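Local coordinates for protein H subunit of photosynthetic reaction center complex (Rhodopseudomonas palustris, PDB 6Z5S) that probably caps the cytoplasmic side of the photosynthetic reaction centre as its H subunit, held in the membrane by a single helix, at residues E31-G36 / P55-P60; L126-P131 / V168-V173; T164-D169 / R176-E181; A216-T221 / C236-A241. All blocks are in the same frame, centred on the assembly; numbering follows the deposited sequence.

Interaction 1: E31-G36 / P55-P60; sequences EDKREG and PAPPDP
The ammonium end of K33 reaches over P55, where NZ donates a hydrogen bond to P55 O at 3.1 Å, arriving tilted 34° from the carbonyl plane. The torsions explain the reach: with CG beside the backbone N (chi1 -61°) and everything beyond it extended, the aliphatic part of the lysine crosses the proline at about a right angle, and K33 CE lies 3.9 Å from P55 CG. NZ also bonds to I52 O and forms a salt bridge with a bound cardiolipin, its strongest polar partner, so the ammonium is pinned between lipid and two backbone carbonyls. Near the root of the side chain, P57 packs by its CG against K33 CB at 4.0 Å. Here the chain has just left membrane helix 9-31, and the later proline-rich segment, extended with polyproline-II-like backbone angles from A56 to P60, comes back alongside it within the H-chain N-terminal region. R34 meets that segment with its flat end. P58 CG sits over the centre of one guanidinium face, 3.3 Å above the plane. R34 NH1 donates to D59 O at 2.7 Å, in the guanidinium plane and almost in line with the C=O bond. On another edge R34 NE makes a salt bridge to E31 OE2 at 3.2 Å, the nitrogen coming in from above the carboxylate plane while OE2 stays near the guanidinium plane. These two in-plane acceptors fix the guanidinium's rotation over the proline. The carboxylate of D59 turns to a basic side chain of another protein chain, and P58 also rests on R30.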
loop_
_atom_site.group_PDB
_atom_site.type_symbol
_atom_site.label_atom_id
_atom_site.label_comp_id
_atom_site.label_asym_id
_atom_site.label_seq_id
_atom_site.Cartn_x
_atom_site.Cartn_y
_atom_site.Cartn_z
ATOM N N GLU D 31 9.621 5.234 19.388
ATOM C CA GLU D 31 9.172 6.542 18.925
ATOM C C GLU D 31 7.711 6.785 19.266
ATOM O O GLU D 31 7.307 7.931 19.485
ATOM C CB GLU D 31 9.370 6.670 17.419
ATOM C CG GLU D 31 10.805 6.658 16.970
ATOM C CD GLU D 31 11.654 7.652 17.720
ATOM O OE1 GLU D 31 12.570 7.222 18.450
ATOM O OE2 GLU D 31 11.410 8.866 17.574
ATOM N N ASP D 32 6.904 5.724 19.298
ATOM C CA ASP D 32 5.495 5.855 19.652
ATOM C C ASP D 32 5.291 6.394 21.058
ATOM O O ASP D 32 4.193 6.859 21.375
ATOM C CB ASP D 32 4.794 4.505 19.548
ATOM C CG ASP D 32 4.506 4.094 18.124
ATOM O OD1 ASP D 32 4.640 4.930 17.213
ATOM O OD2 ASP D 32 4.137 2.920 17.920
ATOM N N LYS D 33 6.306 6.323 21.917
ATOM C CA LYS D 33 6.162 6.648 23.327
ATOM C C LYS D 33 6.680 8.036 23.662
ATOM O O LYS D 33 7.143 8.269 24.780
ATOM C CB LYS D 33 6.865 5.600 24.182
ATOM C CG LYS D 33 6.292 4.226 24.003
ATOM C CD LYS D 33 6.588 3.350 25.179
ATOM C CE LYS D 33 5.939 2.004 25.008
ATOM N NZ LYS D 33 6.197 1.132 26.170
ATOM N N ARG D 34 6.603 8.965 22.721
ATOM C CA ARG D 34 7.023 10.333 22.960
ATOM C C ARG D 34 5.903 11.207 23.501
ATOM O O ARG D 34 6.154 12.364 23.843
ATOM C CB ARG D 34 7.584 10.944 21.677
ATOM C CG ARG D 34 8.922 10.374 21.257
ATOM C CD ARG D 34 9.662 11.337 20.361
ATOM N NE ARG D 34 10.981 10.848 19.988
ATOM C CZ ARG D 34 12.063 10.953 20.751
ATOM N NH1 ARG D 34 11.990 11.529 21.940
ATOM N NH2 ARG D 34 13.220 10.481 20.323
ATOM N N GLU D 35 4.682 10.693 23.580
ATOM C CA GLU D 35 3.584 11.395 24.224
ATOM C C GLU D 35 2.851 10.416 25.118
ATOM O O GLU D 35 2.733 9.236 24.786
ATOM C CB GLU D 35 2.603 12.000 23.210
ATOM C CG GLU D 35 3.195 13.061 22.299
ATOM C CD GLU D 35 3.008 14.474 22.826
ATOM O OE1 GLU D 35 2.458 14.637 23.932
ATOM O OE2 GLU D 35 3.411 15.426 22.129
ATOM N N GLY D 36 2.364 10.906 26.251
ATOM C CA GLY D 36 1.525 10.099 27.109
ATOM C C GLY D 36 2.253 9.200 28.071
ATOM O O GLY D 36 1.686 8.196 28.503
ATOM N N PRO D 55 9.661 -1.225 25.583
ATOM C CA PRO D 55 10.493 -0.152 25.040
ATOM C C PRO D 55 10.277 1.089 25.880
ATOM O O PRO D 55 9.213 1.703 25.812
ATOM C CB PRO D 55 9.991 -0.001 23.603
ATOM C CG PRO D 55 8.595 -0.454 23.648
ATOM C CD PRO D 55 8.363 -1.268 24.890
ATOM N N ALA D 56 11.252 1.454 26.696
ATOM C CA ALA D 56 11.083 2.628 27.524
ATOM C C ALA D 56 10.978 3.863 26.636
ATOM O O ALA D 56 11.570 3.908 25.558
ATOM C CB ALA D 56 12.244 2.775 28.497
ATOM N N PRO D 57 10.195 4.855 27.042
ATOM C CA PRO D 57 10.130 6.098 26.290
ATOM C C PRO D 57 11.513 6.690 26.114
ATOM O O PRO D 57 12.361 6.591 27.012
ATOM C CB PRO D 57 9.247 6.991 27.167
ATOM C CG PRO D 57 8.384 6.046 27.874
ATOM C CD PRO D 57 9.212 4.828 28.134
ATOM N N PRO D 58 11.787 7.289 24.965
ATOM C CA PRO D 58 13.095 7.906 24.746
ATOM C C PRO D 58 13.221 9.213 25.509
ATOM O O PRO D 58 12.287 9.693 26.150
ATOM C CB PRO D 58 13.119 8.132 23.238
ATOM C CG PRO D 58 11.699 8.281 22.876
ATOM C CD PRO D 58 10.917 7.400 23.788
ATOM N N ASP D 59 14.415 9.790 25.431
ATOM C CA ASP D 59 14.649 11.083 26.044
ATOM C C ASP D 59 13.799 12.143 25.354
ATOM O O ASP D 59 13.463 12.005 24.176
ATOM C CB ASP D 59 16.120 11.466 25.952
ATOM C CG ASP D 59 17.031 10.347 26.356
ATOM O OD1 ASP D 59 17.707 9.790 25.471
ATOM O OD2 ASP D 59 17.070 10.018 27.558
ATOM N N PRO D 60 13.440 13.210 26.062
ATOM C CA PRO D 60 12.579 14.231 25.463
ATOM C C PRO D 60 13.204 14.828 24.214
ATOM O O PRO D 60 14.404 15.097 24.164
ATOM C CB PRO D 60 12.445 15.270 26.578
ATOM C CG PRO D 60 12.702 14.517 27.815
ATOM C CD PRO D 60 13.738 13.509 27.468
#

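Interaction 2: L126-P131 / V168-V173; sequences LPIIVP and VDRAEV
R170 lays its side chain along the turn that leads into strand 129-131. R170 CB starts beside I128 O, 3.8 Å away. R170 CG comes closer to that oxygen and also meets V130 CG2 at 4.0 Å, and CD stays near the same methyl. A bend at chi3 (-55°) then swings the guanidinium toward the backbone before the strand. R170 NE donates to P127 O at 3.1 Å in a nearly straight bond (168°), with the oxygen in the guanidinium plane. R170 NH1, at the same flat edge, makes a weak bond to L126 O at 3.3 Å and a salt bridge to D124, its strongest partner. A leucine here would probably leave the carbonyls of L126 and P127 without their donor and D124 without its mate, freeing the turn to shift. Next to the arginine along the chain runs the antiparallel ladder that makes 129-131 an outermost strand of the four-stranded sheet of the PRC-barrel-type domain. V130 and V168 form its hydrogen-bonded pair, with V130 N to V168 O at 3.0 Å and a return bond from V168 N. I129 and D169 are the non-hydrogen-bonded pair next to it, and R170 N closes onto I128 O at 2.8 Å where the strands part. D169 and I128 lie side by side, pointing the same way: a chi1 of -171°, CG opposite the backbone N, brings D169 OD1 to I128 CB at 3.5 Å. On the face shared with D169, I129 packs on W167 and on a basic side chain of another protein chain.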
loop_
_atom_site.group_PDB
_atom_site.type_symbol
_atom_site.label_atom_id
_atom_site.label_comp_id
_atom_site.label_asym_id
_atom_site.label_seq_id
_atom_site.Cartn_x
_atom_site.Cartn_y
_atom_site.Cartn_z
ATOM N N LEU D 126 1.440 35.603 11.174
ATOM C CA LEU D 126 0.097 36.110 11.384
ATOM C C LEU D 126 -0.843 34.946 11.634
ATOM O O LEU D 126 -0.623 33.848 11.119
ATOM C CB LEU D 126 -0.387 36.910 10.169
ATOM C CG LEU D 126 0.435 38.152 9.847
ATOM C CD1 LEU D 126 -0.066 38.793 8.570
ATOM C CD2 LEU D 126 0.395 39.134 11.000
ATOM N N PRO D 127 -1.893 35.150 12.421
ATOM C CA PRO D 127 -2.859 34.070 12.646
ATOM C C PRO D 127 -3.428 33.562 11.331
ATOM O O PRO D 127 -3.784 34.341 10.447
ATOM C CB PRO D 127 -3.930 34.733 13.513
ATOM C CG PRO D 127 -3.210 35.830 14.201
ATOM C CD PRO D 127 -2.208 36.343 13.221
ATOM N N ILE D 128 -3.504 32.241 11.205
ATOM C CA ILE D 128 -4.001 31.643 9.974
ATOM C C ILE D 128 -5.515 31.483 9.987
ATOM O O ILE D 128 -6.144 31.503 8.927
ATOM C CB ILE D 128 -3.314 30.296 9.714
ATOM C CG1 ILE D 128 -3.569 29.335 10.867
ATOM C CG2 ILE D 128 -1.834 30.491 9.526
ATOM C CD1 ILE D 128 -2.949 27.984 10.667
ATOM N N ILE D 129 -6.121 31.310 11.157
ATOM C CA ILE D 129 -7.569 31.191 11.266
ATOM C C ILE D 129 -8.100 32.582 11.581
ATOM O O ILE D 129 -7.945 33.083 12.693
ATOM C CB ILE D 129 -7.977 30.171 12.325
ATOM C CG1 ILE D 129 -7.338 28.820 12.026
ATOM C CG2 ILE D 129 -9.483 30.043 12.370
ATOM C CD1 ILE D 129 -7.892 27.696 12.850
ATOM N N VAL D 130 -8.727 33.212 10.591
ATOM C CA VAL D 130 -9.188 34.593 10.737
ATOM C C VAL D 130 -10.554 34.735 10.105
ATOM O O VAL D 130 -10.934 33.969 9.210
ATOM C CB VAL D 130 -8.213 35.593 10.085
ATOM C CG1 VAL D 130 -6.895 35.602 10.819
ATOM C CG2 VAL D 130 -8.002 35.239 8.635
ATOM N N PRO D 131 -11.330 35.718 10.557
ATOM C CA PRO D 131 -12.594 36.012 9.882
ATOM C C PRO D 131 -12.332 36.549 8.487
ATOM O O PRO D 131 -11.302 37.170 8.226
ATOM C CB PRO D 131 -13.242 37.075 10.775
ATOM C CG PRO D 131 -12.487 37.035 12.048
ATOM C CD PRO D 131 -11.109 36.613 11.702
ATOM N N VAL D 168 -11.854 31.485 8.141
ATOM C CA VAL D 168 -11.144 30.668 7.173
ATOM C C VAL D 168 -9.687 30.531 7.583
ATOM O O VAL D 168 -9.149 31.325 8.360
ATOM C CB VAL D 168 -11.243 31.243 5.748
ATOM C CG1 VAL D 168 -12.691 31.407 5.356
ATOM C CG2 VAL D 168 -10.518 32.560 5.667
ATOM N N ASP D 169 -9.057 29.501 7.034
ATOM C CA ASP D 169 -7.643 29.228 7.223
ATOM C C ASP D 169 -6.878 29.794 6.036
ATOM O O ASP D 169 -7.221 29.514 4.884
ATOM C CB ASP D 169 -7.405 27.723 7.346
ATOM C CG ASP D 169 -5.987 27.377 7.751
ATOM O OD1 ASP D 169 -5.080 28.212 7.574
ATOM O OD2 ASP D 169 -5.777 26.255 8.255
ATOM N N ARG D 170 -5.859 30.595 6.313
ATOM C CA ARG D 170 -5.027 31.131 5.250
ATOM C C ARG D 170 -3.949 30.129 4.855
ATOM O O ARG D 170 -3.509 29.305 5.660
ATOM C CB ARG D 170 -4.379 32.441 5.680
ATOM C CG ARG D 170 -5.349 33.503 6.128
ATOM C CD ARG D 170 -4.628 34.811 6.384
ATOM N NE ARG D 170 -3.525 34.653 7.324
ATOM C CZ ARG D 170 -2.245 34.586 6.974
ATOM N NH1 ARG D 170 -1.310 34.434 7.899
ATOM N NH2 ARG D 170 -1.901 34.663 5.697
ATOM N N ALA D 171 -3.554 30.190 3.582
ATOM C CA ALA D 171 -2.507 29.351 3.002
ATOM C C ALA D 171 -2.971 27.906 2.874
ATOM O O ALA D 171 -2.307 27.088 2.231
ATOM C CB ALA D 171 -1.215 29.433 3.819
ATOM N N GLU D 172 -4.111 27.588 3.481
ATOM C CA GLU D 172 -4.868 26.373 3.201
ATOM C C GLU D 172 -6.299 26.873 3.076
ATOM O O GLU D 172 -7.037 26.878 4.063
ATOM C CB GLU D 172 -4.720 25.330 4.305
ATOM C CG GLU D 172 -3.335 25.259 4.930
ATOM C CD GLU D 172 -3.317 24.488 6.240
ATOM O OE1 GLU D 172 -3.326 25.131 7.311
ATOM O OE2 GLU D 172 -3.285 23.240 6.201
ATOM N N VAL D 173 -6.689 27.289 1.875
ATOM C CA VAL D 173 -7.959 27.986 1.715
ATOM C C VAL D 173 -9.086 27.027 2.086
ATOM O O VAL D 173 -9.342 26.035 1.398
ATOM C CB VAL D 173 -8.115 28.558 0.300
ATOM C CG1 VAL D 173 -7.016 29.555 0.049
ATOM C CG2 VAL D 173 -8.007 27.474 -0.754
#

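Interaction 3: T164-D169 / R176-E181; sequences TEVWVD and RYLEVE
The indole of W167 turns its N-H edge to the carboxylate of E179, with NE1 donating a weak hydrogen bond to E179 OE1 at 3.2 Å. The two planes stand 82° apart, so the carboxylate is set crosswise at the ring's edge and does not stack on it. An extended chain, its first torsion swung well round from the backbone N (chi1 -153°), carries E179 up to the indole, where R133 holds the same OE1 by a salt bridge. The Y177 ring has W167 CB at its edge, and the two CB atoms, W167 CB and Y177 CB, are 3.7 Å apart. At the far end, the carboxylate of D169 and the guanidinium of R176 lie 30° from coplanar and are joined by a long ion pair, OD2 to NH1 at 3.2 Å; R176 has its stronger partner in an acidic side chain of another protein chain. The backbones form an antiparallel hairpin interrupted by a classic beta bulge: R176 and Y177 both face W167, and W167 O accepts from R176 N at 2.8 Å and from Y177 N at 3.2 Å. Farther along, T164 N donates to E179 O at 2.9 Å. On the opposite side of the sheet from W167, V166 and L178 run side by side, with V166 CG2 and L178 CD2 at 4.0 Å. The hairpin occupies the middle of the four-stranded sheet, between strands 129-131 and 188-192. W167 packs on P131 of the first and L190 of the second, while Y177 rests on I129 and its hydroxyl reaches E232 of helix 229-245.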
loop_
_atom_site.group_PDB
_atom_site.type_symbol
_atom_site.label_atom_id
_atom_site.label_comp_id
_atom_site.label_asym_id
_atom_site.label_seq_id
_atom_site.Cartn_x
_atom_site.Cartn_y
_atom_site.Cartn_z
ATOM N N THR D 164 -22.972 34.984 11.285
ATOM C CA THR D 164 -22.514 36.342 11.036
ATOM C C THR D 164 -21.272 36.404 10.162
ATOM O O THR D 164 -21.177 37.270 9.288
ATOM C CB THR D 164 -22.234 37.039 12.370
ATOM O OG1 THR D 164 -23.474 37.336 13.019
ATOM C CG2 THR D 164 -21.453 38.322 12.164
ATOM N N GLU D 165 -20.318 35.502 10.365
ATOM C CA GLU D 165 -19.063 35.560 9.636
ATOM C C GLU D 165 -18.502 34.157 9.488
ATOM O O GLU D 165 -18.744 33.284 10.322
ATOM C CB GLU D 165 -18.055 36.468 10.345
ATOM C CG GLU D 165 -16.822 36.796 9.529
ATOM C CD GLU D 165 -17.143 37.575 8.272
ATOM O OE1 GLU D 165 -18.194 38.250 8.234
ATOM O OE2 GLU D 165 -16.341 37.518 7.318
ATOM N N VAL D 166 -17.753 33.951 8.412
ATOM C CA VAL D 166 -17.096 32.684 8.133
ATOM C C VAL D 166 -15.614 32.857 8.418
ATOM O O VAL D 166 -14.958 33.721 7.825
ATOM C CB VAL D 166 -17.331 32.234 6.685
ATOM C CG1 VAL D 166 -16.553 30.971 6.391
ATOM C CG2 VAL D 166 -18.807 32.018 6.447
ATOM N N TRP D 167 -15.088 32.049 9.329
ATOM C CA TRP D 167 -13.668 32.058 9.638
ATOM C C TRP D 167 -12.957 31.058 8.744
ATOM O O TRP D 167 -13.402 29.916 8.606
ATOM C CB TRP D 167 -13.427 31.715 11.104
ATOM C CG TRP D 167 -13.863 32.770 12.048
ATOM C CD1 TRP D 167 -15.080 33.370 12.101
ATOM C CD2 TRP D 167 -13.085 33.350 13.091
ATOM N NE1 TRP D 167 -15.109 34.294 13.109
ATOM C CE2 TRP D 167 -13.894 34.299 13.736
ATOM C CE3 TRP D 167 -11.779 33.163 13.541
ATOM C CZ2 TRP D 167 -13.444 35.053 14.806
ATOM C CZ3 TRP D 167 -11.335 33.911 14.599
ATOM C CH2 TRP D 167 -12.162 34.844 15.223
ATOM N N VAL D 168 -11.854 31.485 8.141
ATOM C CA VAL D 168 -11.144 30.668 7.173
ATOM C C VAL D 168 -9.687 30.531 7.583
ATOM O O VAL D 168 -9.149 31.325 8.360
ATOM C CB VAL D 168 -11.243 31.243 5.748
ATOM C CG1 VAL D 168 -12.691 31.407 5.356
ATOM C CG2 VAL D 168 -10.518 32.560 5.667
ATOM N N ASP D 169 -9.057 29.501 7.034
ATOM C CA ASP D 169 -7.643 29.228 7.223
ATOM C C ASP D 169 -6.878 29.794 6.036
ATOM O O ASP D 169 -7.221 29.514 4.884
ATOM C CB ASP D 169 -7.405 27.723 7.346
ATOM C CG ASP D 169 -5.987 27.377 7.751
ATOM O OD1 ASP D 169 -5.080 28.212 7.574
ATOM O OD2 ASP D 169 -5.777 26.255 8.255
ATOM N N ARG D 176 -13.091 27.101 8.362
ATOM C CA ARG D 176 -12.949 26.335 9.594
ATOM C C ARG D 176 -14.060 26.604 10.597
ATOM O O ARG D 176 -14.551 25.666 11.227
ATOM C CB ARG D 176 -11.598 26.622 10.254
ATOM C CG ARG D 176 -10.380 26.374 9.383
ATOM C CD ARG D 176 -10.492 25.094 8.582
ATOM N NE ARG D 176 -10.092 23.918 9.345
ATOM C CZ ARG D 176 -8.881 23.372 9.307
ATOM N NH1 ARG D 176 -7.934 23.900 8.544
ATOM N NH2 ARG D 176 -8.615 22.297 10.033
ATOM N N TYR D 177 -14.475 27.854 10.767
ATOM C CA TYR D 177 -15.475 28.185 11.769
ATOM C C TYR D 177 -16.515 29.121 11.185
ATOM O O TYR D 177 -16.226 29.921 10.294
ATOM C CB TYR D 177 -14.843 28.834 13.001
ATOM C CG TYR D 177 -13.835 27.954 13.683
ATOM C CD1 TYR D 177 -14.229 27.033 14.636
ATOM C CD2 TYR D 177 -12.493 28.035 13.367
ATOM C CE1 TYR D 177 -13.314 26.222 15.254
ATOM C CE2 TYR D 177 -11.571 27.228 13.981
ATOM C CZ TYR D 177 -11.987 26.323 14.922
ATOM O OH TYR D 177 -11.067 25.514 15.539
ATOM N N LEU D 178 -17.734 29.005 11.697
ATOM C CA LEU D 178 -18.797 29.969 11.468
ATOM C C LEU D 178 -18.984 30.789 12.731
ATOM O O LEU D 178 -19.160 30.228 13.815
ATOM C CB LEU D 178 -20.113 29.282 11.109
ATOM C CG LEU D 178 -20.103 28.234 10.006
ATOM C CD1 LEU D 178 -21.493 27.663 9.840
ATOM C CD2 LEU D 178 -19.613 28.837 8.709
ATOM N N GLU D 179 -18.919 32.105 12.601
ATOM C CA GLU D 179 -19.267 32.967 13.715
ATOM C C GLU D 179 -20.777 33.012 13.840
ATOM O O GLU D 179 -21.491 33.084 12.840
ATOM C CB GLU D 179 -18.707 34.372 13.513
ATOM C CG GLU D 179 -18.436 35.108 14.802
ATOM C CD GLU D 179 -17.470 36.257 14.617
ATOM O OE1 GLU D 179 -17.274 36.690 13.465
ATOM O OE2 GLU D 179 -16.903 36.728 15.623
ATOM N N VAL D 180 -21.268 32.959 15.070
ATOM C CA VAL D 180 -22.696 32.920 15.334
ATOM C C VAL D 180 -23.025 34.000 16.342
ATOM O O VAL D 180 -22.548 33.955 17.482
ATOM C CB VAL D 180 -23.149 31.552 15.856
ATOM C CG1 VAL D 180 -24.595 31.617 16.239
ATOM C CG2 VAL D 180 -22.931 30.494 14.796
ATOM N N GLU D 181 -23.809 34.981 15.912
ATOM C CA GLU D 181 -24.467 35.902 16.822
ATOM C C GLU D 181 -25.514 35.120 17.595
ATOM O O GLU D 181 -26.500 34.659 17.013
ATOM C CB GLU D 181 -25.100 37.044 16.036
ATOM C CG GLU D 181 -25.742 38.118 16.881
ATOM C CD GLU D 181 -24.727 38.918 17.665
ATOM O OE1 GLU D 181 -23.561 39.001 17.227
ATOM O OE2 GLU D 181 -25.097 39.472 18.718
#

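Interaction 4: A216-T221 / C236-A241; sequences AGVPTT and CAYYGA
The hydroxyl of Y239, hydrogen-bonded to L190 O of strand 188-192, lies against V218, whose CG2 comes within 3.3 Å of that Y239 OH. The valine serves both tyrosines of the helix: CG1 and CG2 both approach the outer end of the Y239 ring from one side, CG1 nearest CE2 and CG2 nearest the hydroxyl, and V218 CG2 also touches Y238 CE2 at 3.6 Å. A chi1 of -176° turns the Y238 ring away from its own backbone N and out to the loop, to which it offers a whole face. V218 CA stands over it in a CH-pi contact, 3.9 Å from the ring centroid and 12° off the normal. G217 O lies over the same face, nearest CE1. At the root of the ring P219 CD packs on Y238 CB at 3.5 Å. The Y238 hydroxyl bonds to Q214 O, a little earlier in the same loop, and F103 meets the ring edge-to-face. Replacing Y238 by alanine is likely to take the ring face from under V218 CA, open a gap beside P219 and leave Q214 O without its hydroxyl partner. Apolar and CH-pi packing therefore joins residues 217-219 to helix 229-245, while each tyrosine settles its polar end on a backbone carbonyl outside the two segments.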
loop_
_atom_site.group_PDB
_atom_site.type_symbol
_atom_site.label_atom_id
_atom_site.label_comp_id
_atom_site.label_asym_id
_atom_site.label_seq_id
_atom_site.Cartn_x
_atom_site.Cartn_y
_atom_site.Cartn_z
ATOM N N ALA D 216 -25.377 29.482 23.912
ATOM C CA ALA D 216 -24.927 30.511 24.836
ATOM C C ALA D 216 -23.664 30.087 25.572
ATOM O O ALA D 216 -22.840 30.937 25.925
ATOM C CB ALA D 216 -26.033 30.843 25.833
ATOM N N GLY D 217 -23.486 28.790 25.796
ATOM C CA GLY D 217 -22.376 28.302 26.581
ATOM C C GLY D 217 -21.114 27.974 25.824
ATOM O O GLY D 217 -20.126 27.579 26.447
ATOM N N VAL D 218 -21.111 28.117 24.503
ATOM C CA VAL D 218 -19.902 27.830 23.726
ATOM C C VAL D 218 -18.776 28.737 24.202
ATOM O O VAL D 218 -18.990 29.953 24.367
ATOM C CB VAL D 218 -20.173 28.027 22.227
ATOM C CG1 VAL D 218 -18.921 27.785 21.416
ATOM C CG2 VAL D 218 -21.283 27.107 21.772
ATOM N N PRO D 219 -17.576 28.215 24.454
ATOM C CA PRO D 219 -16.489 29.069 24.948
ATOM C C PRO D 219 -16.126 30.141 23.933
ATOM O O PRO D 219 -15.861 29.850 22.766
ATOM C CB PRO D 219 -15.337 28.083 25.166
ATOM C CG PRO D 219 -15.976 26.755 25.249
ATOM C CD PRO D 219 -17.160 26.811 24.351
ATOM N N THR D 220 -16.115 31.386 24.387
ATOM C CA THR D 220 -15.873 32.519 23.511
ATOM C C THR D 220 -14.387 32.832 23.420
ATOM O O THR D 220 -13.633 32.660 24.380
ATOM C CB THR D 220 -16.625 33.751 24.006
ATOM O OG1 THR D 220 -16.183 34.074 25.328
ATOM C CG2 THR D 220 -18.111 33.484 24.029
ATOM N N THR D 221 -13.974 33.305 22.249
ATOM C CA THR D 221 -12.592 33.699 22.029
ATOM C C THR D 221 -12.326 35.069 22.637
ATOM O O THR D 221 -13.186 35.953 22.615
ATOM C CB THR D 221 -12.276 33.709 20.534
ATOM O OG1 THR D 221 -10.978 34.270 20.320
ATOM C CG2 THR D 221 -13.306 34.515 19.772
ATOM N N CYS D 236 -14.215 23.073 19.978
ATOM C CA CYS D 236 -14.481 21.744 19.441
ATOM C C CYS D 236 -14.846 20.758 20.541
ATOM O O CYS D 236 -15.635 19.841 20.309
ATOM C CB CYS D 236 -13.287 21.235 18.639
ATOM S SG CYS D 236 -12.616 22.409 17.456
ATOM N N ALA D 237 -14.327 20.950 21.751
ATOM C CA ALA D 237 -14.649 20.057 22.852
ATOM C C ALA D 237 -16.042 20.320 23.392
ATOM O O ALA D 237 -16.756 19.380 23.752
ATOM C CB ALA D 237 -13.611 20.211 23.957
ATOM N N TYR D 238 -16.444 21.588 23.467
ATOM C CA TYR D 238 -17.813 21.892 23.851
ATOM C C TYR D 238 -18.792 21.255 22.886
ATOM O O TYR D 238 -19.848 20.762 23.294
ATOM C CB TYR D 238 -18.026 23.401 23.905
ATOM C CG TYR D 238 -19.396 23.788 24.389
ATOM C CD1 TYR D 238 -19.645 23.969 25.735
ATOM C CD2 TYR D 238 -20.440 23.966 23.502
ATOM C CE1 TYR D 238 -20.891 24.316 26.181
ATOM C CE2 TYR D 238 -21.689 24.309 23.941
ATOM C CZ TYR D 238 -21.909 24.485 25.281
ATOM O OH TYR D 238 -23.160 24.833 25.724
ATOM N N TYR D 239 -18.459 21.248 21.600
ATOM C CA TYR D 239 -19.369 20.623 20.650
ATOM C C TYR D 239 -19.288 19.104 20.681
ATOM O O TYR D 239 -20.301 18.434 20.469
ATOM C CB TYR D 239 -19.102 21.143 19.246
ATOM C CG TYR D 239 -19.663 22.520 19.043
ATOM C CD1 TYR D 239 -20.996 22.704 18.735
ATOM C CD2 TYR D 239 -18.866 23.637 19.188
ATOM C CE1 TYR D 239 -21.511 23.965 18.558
ATOM C CE2 TYR D 239 -19.370 24.894 19.011
ATOM C CZ TYR D 239 -20.692 25.054 18.699
ATOM O OH TYR D 239 -21.184 26.319 18.527
ATOM N N GLY D 240 -18.111 18.541 20.947
ATOM C CA GLY D 240 -18.004 17.102 21.075
ATOM C C GLY D 240 -18.674 16.546 22.309
ATOM O O GLY D 240 -19.074 15.380 22.307
ATOM N N ALA D 241 -18.789 17.345 23.367
ATOM C CA ALA D 241 -19.474 16.879 24.566
ATOM C C ALA D 241 -20.913 16.498 24.270
ATOM O O ALA D 241 -21.441 15.554 24.863
ATOM C CB ALA D 241 -19.426 17.948 25.651
#

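Interactions 1 to 4 follow in series along the chain, except that interactions 2 and 3 share V168 and D169 on strand 161-169. These two have centres 11 Å apart and build one antiparallel sheet, strand 129-131 flanking the 161-169/174-182 hairpin; P131 also packs on E165 between them. Interaction 4 lies 14 Å from interaction 3, centre to centre, and touches it where the Y177 hydroxyl meets C236 of helix 229-245. Interaction 1 stands apart, its centre 32 to 38 Å from the others, at the end of membrane helix 9-31. The subunit thus separates a lipid-bound membrane anchor from a compact domain of sheet and helix.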